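Local structure of insecticidal crystal protein Cry35Ab1 (Bacillus thuringiensis, 4JP0) at residues A[176-181]-A[204-209]; A[315-320]-A[332-337]. The protein acts as one component of a binary insecticidal toxin against western corn rootworm, both components being required for maximal toxicity. All blocks are in the same frame, centred on the assembly; numbering follows the deposited sequence.

Contact 1: residues A[176-181]-A[204-209]; sequences MGWTLV and ILKKYQ
Opposite Lys-207 stand two residues, Met-176 and Gly-177, the mark of a classic beta bulge in an otherwise regular antiparallel pairing between segment 176-181 of outer strand 174-182 and segment 204-209 of strand 202-221, neighbours in a four-stranded sheet. The carbonyl oxygen of Lys-207 receives both amides of the bulge: Met-176 N binds it at 2.8 Å, almost head-on to the carbonyl, whereas Gly-177 N makes only a weak bond. In return Lys-207 N donates to Gly-177 O. Farther on, Thr-179 and Leu-205 exchange two backbone bonds as a hydrogen-bonded pair.

Apolar packing on one face centres on Trp-178 and Ile-204. The methyl CG2 of Ile-204 lies over one face of the indole, 3.7 Å from the centroid of the five-membered ring, a CH-pi contact. With its CG anti to the backbone N (chi1 -177°), Trp-178 brings this broad, flat ring across the diagonal isoleucine, whose two branches let Ile-204 CG1 meet Leu-180 CD2 as well, at 3.9 Å. On the other face, Val-181 CG2 packs against Leu-205 CB, while Thr-179 and Leu-205 both rest on helix 272-279.

The polar ends mostly look beyond the pair. Lys-207, on the same face as Thr-179 and Leu-205, turns at chi3 and runs past Met-176, its CE 4.1 Å from Met-176 CB, until its NZ hydrogen-bonds Leu-279 O. Lys-206, on the Trp-178 face, forms a salt bridge with Glu-327 and hydrogen-bonds Tyr-208 OH, and Gln-209 NE2 hydrogen-bonds Thr-316 OG1. The bent, flexible chain of Met-176 crosses Gln-209 at about a right angle, placing Met-176 CG 3.6 Å from Gln-209 OE1.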
ATOM      1  N   MET A 176       7.144  -9.078  -3.987  1.00 15.96           N
ATOM      2  CA  MET A 176       7.956  -8.768  -2.830  1.00 16.88           C
ATOM      3  C   MET A 176       7.125  -8.317  -1.659  1.00 16.08           C
ATOM      4  O   MET A 176       7.652  -8.206  -0.555  1.00 16.59           O
ATOM      5  CB  MET A 176       8.981  -7.670  -3.166  1.00 16.72           C
ATOM      6  CG  MET A 176       9.848  -7.995  -4.364  1.00 20.68           C
ATOM      7  SD  MET A 176      10.931  -9.425  -4.042  1.00 26.26           S
ATOM      8  CE  MET A 176      12.170  -8.555  -2.990  1.00 27.73           C
ATOM      9  N   GLY A 177       5.842  -8.016  -1.894  1.00 15.79           N
ATOM     10  CA  GLY A 177       4.960  -7.556  -0.810  1.00 15.74           C
ATOM     11  C   GLY A 177       3.502  -7.651  -1.239  1.00 15.87           C
ATOM     12  O   GLY A 177       3.207  -7.512  -2.427  1.00 14.69           O
ATOM     13  N   TRP A 178       2.597  -7.870  -0.281  1.00 15.40           N
ATOM     14  CA  TRP A 178       1.188  -8.075  -0.575  1.00 15.50           C
ATOM     15  C   TRP A 178       0.445  -7.690   0.693  1.00 16.32           C
ATOM     16  O   TRP A 178       0.858  -8.053   1.801  1.00 15.38           O
ATOM     17  CB  TRP A 178       0.992  -9.563  -0.892  1.00 17.06           C
ATOM     18  CG  TRP A 178      -0.328 -10.112  -1.305  1.00 16.40           C
ATOM     19  CD1 TRP A 178      -0.677 -10.527  -2.554  1.00 17.19           C
ATOM     20  CD2 TRP A 178      -1.434 -10.467  -0.444  1.00 16.95           C
ATOM     21  NE1 TRP A 178      -1.945 -11.069  -2.546  1.00 18.25           N
ATOM     22  CE2 TRP A 178      -2.438 -11.038  -1.269  1.00 17.40           C
ATOM     23  CE3 TRP A 178      -1.692 -10.317   0.925  1.00 17.55           C
ATOM     24  CZ2 TRP A 178      -3.654 -11.496  -0.767  1.00 18.75           C
ATOM     25  CZ3 TRP A 178      -2.905 -10.771   1.435  1.00 19.07           C
ATOM     26  CH2 TRP A 178      -3.876 -11.340   0.595  1.00 17.46           C
ATOM     27  N   THR A 179      -0.630  -6.936   0.558  1.00 15.20           N
ATOM     28  CA  THR A 179      -1.338  -6.510   1.767  1.00 15.95           C
ATOM     29  C   THR A 179      -2.776  -6.167   1.409  1.00 15.60           C
ATOM     30  O   THR A 179      -3.070  -5.895   0.268  1.00 13.95           O
ATOM     31  CB  THR A 179      -0.589  -5.346   2.435  1.00 16.50           C
ATOM     32  OG1 THR A 179      -1.120  -5.074   3.745  1.00 19.50           O
ATOM     33  CG2 THR A 179      -0.760  -4.045   1.642  1.00 18.66           C
ATOM     34  N   LEU A 180      -3.666  -6.248   2.390  1.00 15.33           N
ATOM     35  CA  LEU A 180      -5.093  -6.023   2.144  1.00 15.13           C
ATOM     36  C   LEU A 180      -5.476  -4.604   2.551  1.00 16.38           C
ATOM     37  O   LEU A 180      -5.144  -4.149   3.669  1.00 16.70           O
ATOM     38  CB  LEU A 180      -5.909  -6.998   2.969  1.00 15.64           C
ATOM     39  CG  LEU A 180      -5.765  -8.447   2.512  1.00 14.40           C
ATOM     40  CD1 LEU A 180      -6.644  -9.367   3.353  1.00 17.73           C
ATOM     41  CD2 LEU A 180      -6.150  -8.548   1.067  1.00 18.47           C
ATOM     42  N   VAL A 181      -6.168  -3.907   1.660  1.00 14.96           N
ATOM     43  CA  VAL A 181      -6.525  -2.520   1.938  1.00 14.25           C
ATOM     44  C   VAL A 181      -8.024  -2.350   2.041  1.00 14.59           C
ATOM     45  O   VAL A 181      -8.750  -2.691   1.131  1.00 13.29           O
ATOM     46  CB  VAL A 181      -5.967  -1.574   0.832  1.00 15.81           C
ATOM     47  CG1 VAL A 181      -6.397  -0.088   1.054  1.00 15.66           C
ATOM     48  CG2 VAL A 181      -4.449  -1.719   0.774  1.00 14.09           C
ATOM     49  N   ILE A 204      -6.598  -5.976  -2.804  1.00 14.35           N
ATOM     50  CA  ILE A 204      -5.249  -6.505  -2.718  1.00 15.03           C
ATOM     51  C   ILE A 204      -4.273  -5.523  -3.357  1.00 15.34           C
ATOM     52  O   ILE A 204      -4.421  -5.121  -4.518  1.00 15.30           O
ATOM     53  CB  ILE A 204      -5.166  -7.852  -3.460  1.00 15.33           C
ATOM     54  CG1 ILE A 204      -6.081  -8.863  -2.799  1.00 15.85           C
ATOM     55  CG2 ILE A 204      -3.727  -8.442  -3.425  1.00 16.51           C
ATOM     56  CD1 ILE A 204      -6.319 -10.129  -3.688  1.00 20.79           C
ATOM     57  N   LEU A 205      -3.296  -5.104  -2.577  1.00 15.60           N
ATOM     58  CA  LEU A 205      -2.239  -4.209  -3.073  1.00 16.24           C
ATOM     59  C   LEU A 205      -0.914  -5.034  -3.087  1.00 16.27           C
ATOM     60  O   LEU A 205      -0.455  -5.566  -2.062  1.00 15.58           O
ATOM     61  CB  LEU A 205      -2.162  -2.957  -2.186  1.00 16.26           C
ATOM     62  CG  LEU A 205      -1.058  -1.937  -2.455  1.00 17.47           C
ATOM     63  CD1 LEU A 205      -1.039  -1.488  -3.924  1.00 17.58           C
ATOM     64  CD2 LEU A 205      -1.182  -0.731  -1.494  1.00 17.63           C
ATOM     65  N   LYS A 206      -0.333  -5.158  -4.278  1.00 16.06           N
ATOM     66  CA  LYS A 206       0.853  -5.958  -4.477  1.00 15.79           C
ATOM     67  C   LYS A 206       1.992  -5.060  -4.847  1.00 16.67           C
ATOM     68  O   LYS A 206       1.781  -4.003  -5.483  1.00 16.36           O
ATOM     69  CB  LYS A 206       0.649  -6.866  -5.685  1.00 16.54           C
ATOM     70  CG  LYS A 206      -0.571  -7.733  -5.647  1.00 16.83           C
ATOM     71  CD  LYS A 206      -0.480  -8.769  -6.763  1.00 17.57           C
ATOM     72  CE  LYS A 206      -1.767  -9.546  -6.908  1.00 19.31           C
ATOM     73  NZ  LYS A 206      -1.673 -10.624  -7.900  1.00 19.88           N
ATOM     74  N   LYS A 207       3.187  -5.496  -4.466  1.00 16.62           N
ATOM     75  CA  LYS A 207       4.437  -4.847  -4.893  1.00 17.29           C
ATOM     76  C   LYS A 207       5.351  -5.861  -5.573  1.00 17.59           C
ATOM     77  O   LYS A 207       5.817  -6.806  -4.921  1.00 17.66           O
ATOM     78  CB  LYS A 207       5.206  -4.197  -3.737  1.00 17.58           C
ATOM     79  CG  LYS A 207       6.280  -3.240  -4.267  1.00 19.44           C
ATOM     80  CD  LYS A 207       7.241  -2.666  -3.186  1.00 20.03           C
ATOM     81  CE  LYS A 207       8.312  -3.681  -2.771  1.00 22.38           C
ATOM     82  NZ  LYS A 207       9.273  -3.114  -1.761  1.00 23.62           N
ATOM     83  N   TYR A 208       5.587  -5.678  -6.874  1.00 16.17           N
ATOM     84  CA  TYR A 208       6.501  -6.514  -7.627  1.00 16.91           C
ATOM     85  C   TYR A 208       7.762  -5.746  -7.894  1.00 17.15           C
ATOM     86  O   TYR A 208       7.734  -4.509  -8.044  1.00 17.78           O
ATOM     87  CB  TYR A 208       5.920  -6.860  -8.990  1.00 17.36           C
ATOM     88  CG  TYR A 208       4.719  -7.784  -8.962  1.00 17.74           C
ATOM     89  CD1 TYR A 208       3.414  -7.292  -9.084  1.00 17.10           C
ATOM     90  CD2 TYR A 208       4.878  -9.150  -8.819  1.00 17.58           C
ATOM     91  CE1 TYR A 208       2.305  -8.169  -9.046  1.00 18.57           C
ATOM     92  CE2 TYR A 208       3.774 -10.002  -8.802  1.00 17.50           C
ATOM     93  CZ  TYR A 208       2.499  -9.503  -8.915  1.00 16.59           C
ATOM     94  OH  TYR A 208       1.406 -10.385  -8.899  1.00 16.71           O
ATOM     95  N   GLN A 209       8.878  -6.466  -7.948  1.00 17.00           N
ATOM     96  CA  GLN A 209      10.137  -5.861  -8.381  1.00 17.42           C
ATOM     97  C   GLN A 209      10.794  -6.798  -9.389  1.00 18.49           C
ATOM     98  O   GLN A 209      10.496  -7.997  -9.417  1.00 18.67           O
ATOM     99  CB  GLN A 209      11.063  -5.545  -7.213  1.00 17.37           C
ATOM    100  CG  GLN A 209      10.555  -4.406  -6.339  1.00 18.75           C
ATOM    101  CD  GLN A 209      11.464  -4.147  -5.153  1.00 19.68           C
ATOM    102  OE1 GLN A 209      11.951  -5.085  -4.524  1.00 20.29           O
ATOM    103  NE2 GLN A 209      11.685  -2.867  -4.834  1.00 20.98           N
TER

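Contact 2: residues A[315-320]-A[332-337]; sequences ITSLEL and QIQTSD
Ser-317 and Gln-334 meet because their torsions bring together a small hydroxyl and the amide of a bent glutamine chain: the serine OG is anti to its backbone nitrogen (chi1 -176°), and the glutamine chain bends at chi2 (82°), curling NE2 back over the facing strand. The resulting bond from Gln-334 NE2 to Ser-317 OG is 2.8 Å long and almost perfectly straight, with the hydroxyl lying in the amide plane. Ser-317 OG in turn donates to Glu-319 OE2 at 2.6 Å, which accepts on its anti lone pair. A second bond from Gln-334 NE2, to Gln-332 OE1, arrives above that carbonyl plane. Serine suits the centre of this network because its short hydroxyl can accept and donate at once, while the primary amide of glutamine has two N-H groups to share; the bonds together should hold the glutamine amide and the serine hydroxyl in set rotations. The other carboxylate oxygen, Glu-319 OE1, is hydrogen-bonded to Tyr-321 OH.

Beside the network, Glu-319 and Gln-332 run side by side in the same direction, their carboxylate and amide planes nearly perpendicular, with Glu-319 CG 3.9 Å from Gln-332 CB. At the far end of this face, Ile-315 CD1 reaches Ser-336 CB at 3.6 Å. Leu-318 CB and Ile-333 CG2 meet at 4.0 Å on the opposite face, where both residues pack on Ile-243 of helix 240-247, an apolar setting that suits their branched chains.

Two hydrogen-bonded pairs, Thr-316 with Thr-335 and Leu-318 with Ile-333, each closed by two backbone bonds, alternate with non-hydrogen-bonded ones, the ladder of a long antiparallel beta hairpin.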
ATOM      1  N   ILE A 315      12.956  -2.138 -11.188  1.00 19.73           N
ATOM      2  CA  ILE A 315      11.639  -1.565 -11.361  1.00 20.16           C
ATOM      3  C   ILE A 315      10.778  -1.987 -10.195  1.00 19.80           C
ATOM      4  O   ILE A 315      10.873  -3.121  -9.745  1.00 19.11           O
ATOM      5  CB  ILE A 315      10.977  -2.076 -12.643  1.00 20.41           C
ATOM      6  CG1 ILE A 315      11.866  -1.844 -13.872  1.00 21.20           C
ATOM      7  CG2 ILE A 315       9.624  -1.339 -12.839  1.00 21.62           C
ATOM      8  CD1 ILE A 315      12.099  -0.343 -14.186  1.00 24.32           C
ATOM      9  N   THR A 316       9.948  -1.071  -9.691  1.00 19.97           N
ATOM     10  CA  THR A 316       8.954  -1.451  -8.673  1.00 20.51           C
ATOM     11  C   THR A 316       7.579  -1.213  -9.259  1.00 21.15           C
ATOM     12  O   THR A 316       7.285  -0.115  -9.760  1.00 22.13           O
ATOM     13  CB  THR A 316       9.141  -0.620  -7.417  1.00 20.66           C
ATOM     14  OG1 THR A 316      10.399  -0.956  -6.838  1.00 22.95           O
ATOM     15  CG2 THR A 316       8.123  -1.018  -6.316  1.00 20.91           C
ATOM     16  N   SER A 317       6.710  -2.218  -9.195  1.00 20.54           N
ATOM     17  CA  SER A 317       5.363  -2.075  -9.721  1.00 21.14           C
ATOM     18  C   SER A 317       4.347  -2.242  -8.573  1.00 20.36           C
ATOM     19  O   SER A 317       4.257  -3.294  -7.975  1.00 20.59           O
ATOM     20  CB  SER A 317       5.090  -3.150 -10.787  1.00 20.54           C
ATOM     21  OG  SER A 317       3.809  -2.961 -11.371  1.00 23.88           O
ATOM     22  N   LEU A 318       3.608  -1.184  -8.283  1.00 19.68           N
ATOM     23  CA  LEU A 318       2.566  -1.217  -7.257  1.00 18.93           C
ATOM     24  C   LEU A 318       1.259  -1.434  -8.012  1.00 17.72           C
ATOM     25  O   LEU A 318       0.955  -0.690  -8.948  1.00 18.19           O
ATOM     26  CB  LEU A 318       2.572   0.114  -6.531  1.00 19.48           C
ATOM     27  CG  LEU A 318       3.634   0.144  -5.431  1.00 22.02           C
ATOM     28  CD1 LEU A 318       3.687   1.500  -4.694  1.00 22.84           C
ATOM     29  CD2 LEU A 318       3.335  -0.952  -4.460  1.00 24.03           C
ATOM     30  N   GLU A 319       0.492  -2.458  -7.651  1.00 15.71           N
ATOM     31  CA  GLU A 319      -0.710  -2.791  -8.424  1.00 16.28           C
ATOM     32  C   GLU A 319      -1.843  -3.114  -7.456  1.00 15.36           C
ATOM     33  O   GLU A 319      -1.671  -3.882  -6.538  1.00 14.57           O
ATOM     34  CB  GLU A 319      -0.437  -4.003  -9.335  1.00 17.04           C
ATOM     35  CG  GLU A 319       0.719  -3.787 -10.324  1.00 18.74           C
ATOM     36  CD  GLU A 319       1.173  -5.067 -11.047  1.00 22.97           C
ATOM     37  OE1 GLU A 319       0.454  -6.072 -11.055  1.00 23.41           O
ATOM     38  OE2 GLU A 319       2.276  -5.085 -11.632  1.00 27.15           O
ATOM     39  N   LEU A 320      -3.001  -2.534  -7.705  1.00 15.72           N
ATOM     40  CA  LEU A 320      -4.138  -2.656  -6.815  1.00 16.33           C
ATOM     41  C   LEU A 320      -5.278  -3.369  -7.513  1.00 16.79           C
ATOM     42  O   LEU A 320      -5.631  -3.017  -8.654  1.00 16.95           O
ATOM     43  CB  LEU A 320      -4.597  -1.257  -6.417  1.00 17.81           C
ATOM     44  CG  LEU A 320      -5.784  -1.182  -5.466  1.00 17.66           C
ATOM     45  CD1 LEU A 320      -5.377  -1.679  -4.101  1.00 20.85           C
ATOM     46  CD2 LEU A 320      -6.307   0.265  -5.350  1.00 16.62           C
ATOM     47  N   GLN A 332      -2.182   0.637 -11.564  1.00 22.62           N
ATOM     48  CA  GLN A 332      -0.791   0.191 -11.519  1.00 22.51           C
ATOM     49  C   GLN A 332       0.107   1.368 -11.769  1.00 22.76           C
ATOM     50  O   GLN A 332      -0.270   2.282 -12.493  1.00 22.96           O
ATOM     51  CB  GLN A 332      -0.501  -0.830 -12.602  1.00 24.37           C
ATOM     52  CG  GLN A 332      -0.864  -0.343 -14.001  1.00 27.57           C
ATOM     53  CD  GLN A 332      -0.287  -1.205 -15.133  1.00 30.74           C
ATOM     54  OE1 GLN A 332       0.622  -2.016 -14.923  1.00 31.85           O
ATOM     55  NE2 GLN A 332      -0.822  -1.025 -16.329  1.00 34.43           N
ATOM     56  N   ILE A 333       1.302   1.328 -11.199  1.00 21.44           N
ATOM     57  CA  ILE A 333       2.312   2.341 -11.483  1.00 22.51           C
ATOM     58  C   ILE A 333       3.638   1.651 -11.369  1.00 22.48           C
ATOM     59  O   ILE A 333       3.832   0.835 -10.455  1.00 20.41           O
ATOM     60  CB  ILE A 333       2.221   3.565 -10.528  1.00 21.43           C
ATOM     61  CG1 ILE A 333       3.451   4.468 -10.696  1.00 23.08           C
ATOM     62  CG2 ILE A 333       2.142   3.108  -9.110  1.00 22.93           C
ATOM     63  CD1 ILE A 333       3.326   5.862 -10.005  1.00 24.98           C
ATOM     64  N   GLN A 334       4.512   1.909 -12.343  1.00 22.69           N
ATOM     65  CA  GLN A 334       5.865   1.396 -12.297  1.00 24.21           C
ATOM     66  C   GLN A 334       6.845   2.556 -12.136  1.00 24.44           C
ATOM     67  O   GLN A 334       6.656   3.625 -12.718  1.00 24.74           O
ATOM     68  CB  GLN A 334       6.218   0.618 -13.560  1.00 24.61           C
ATOM     69  CG  GLN A 334       5.533  -0.718 -13.647  1.00 26.64           C
ATOM     70  CD  GLN A 334       4.139  -0.571 -14.179  1.00 28.86           C
ATOM     71  OE1 GLN A 334       3.923   0.164 -15.158  1.00 29.24           O
ATOM     72  NE2 GLN A 334       3.183  -1.264 -13.555  1.00 28.14           N
ATOM     73  N   THR A 335       7.852   2.355 -11.301  1.00 24.49           N
ATOM     74  CA  THR A 335       8.888   3.371 -11.090  1.00 24.19           C
ATOM     75  C   THR A 335      10.241   2.680 -11.111  1.00 24.33           C
ATOM     76  O   THR A 335      10.311   1.471 -10.881  1.00 23.57           O
ATOM     77  CB  THR A 335       8.701   4.094  -9.735  1.00 24.61           C
ATOM     78  OG1 THR A 335       8.818   3.171  -8.652  1.00 24.40           O
ATOM     79  CG2 THR A 335       7.268   4.670  -9.585  1.00 24.08           C
ATOM     80  N   SER A 336      11.308   3.434 -11.393  1.00 24.05           N
ATOM     81  CA  SER A 336      12.650   2.874 -11.325  1.00 24.28           C
ATOM     82  C   SER A 336      13.489   3.774 -10.429  1.00 25.02           C
ATOM     83  O   SER A 336      13.287   4.976 -10.391  1.00 25.14           O
ATOM     84  CB  SER A 336      13.276   2.738 -12.714  1.00 25.52           C
ATOM     85  OG  SER A 336      13.362   4.005 -13.339  1.00 25.50           O
ATOM     86  N   ASP A 337      14.433   3.170  -9.732  1.00 26.15           N
ATOM     87  CA  ASP A 337      15.230   3.775  -8.668  1.00 26.49           C
ATOM     88  C   ASP A 337      16.682   3.889  -9.127  1.00 27.44           C
ATOM     89  O   ASP A 337      17.401   2.888  -9.252  1.00 25.70           O
ATOM     90  CB  ASP A 337      15.125   2.837  -7.469  1.00 27.20           C
ATOM     91  CG  ASP A 337      15.899   3.309  -6.261  1.00 30.15           C
ATOM     92  OD1 ASP A 337      16.688   4.283  -6.386  1.00 31.90           O
ATOM     93  OD2 ASP A 337      15.786   2.726  -5.148  1.00 31.19           O
TER

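Following the chain from the N terminus, strand 174-182 is reached first of the four, and contact 1 closes after 22 intervening residues that include helix 193-199. Strand 202-221 leads on through further strands and helices to strand 307-323, which turns back into strand 327-346; contact 2 closes that hairpin. The two loops lie in series, neither nesting nor crossing. In space, however, they are neighbours: strands 202-221 and 307-323 adjoin, probably joined by hydrogen bonds of Tyr-208 O with Ser-317 N and Lys-206 N with Glu-319 O. Contacts 1 and 2 thus tie the two outermost strands of one antiparallel four-stranded sheet to its central pair.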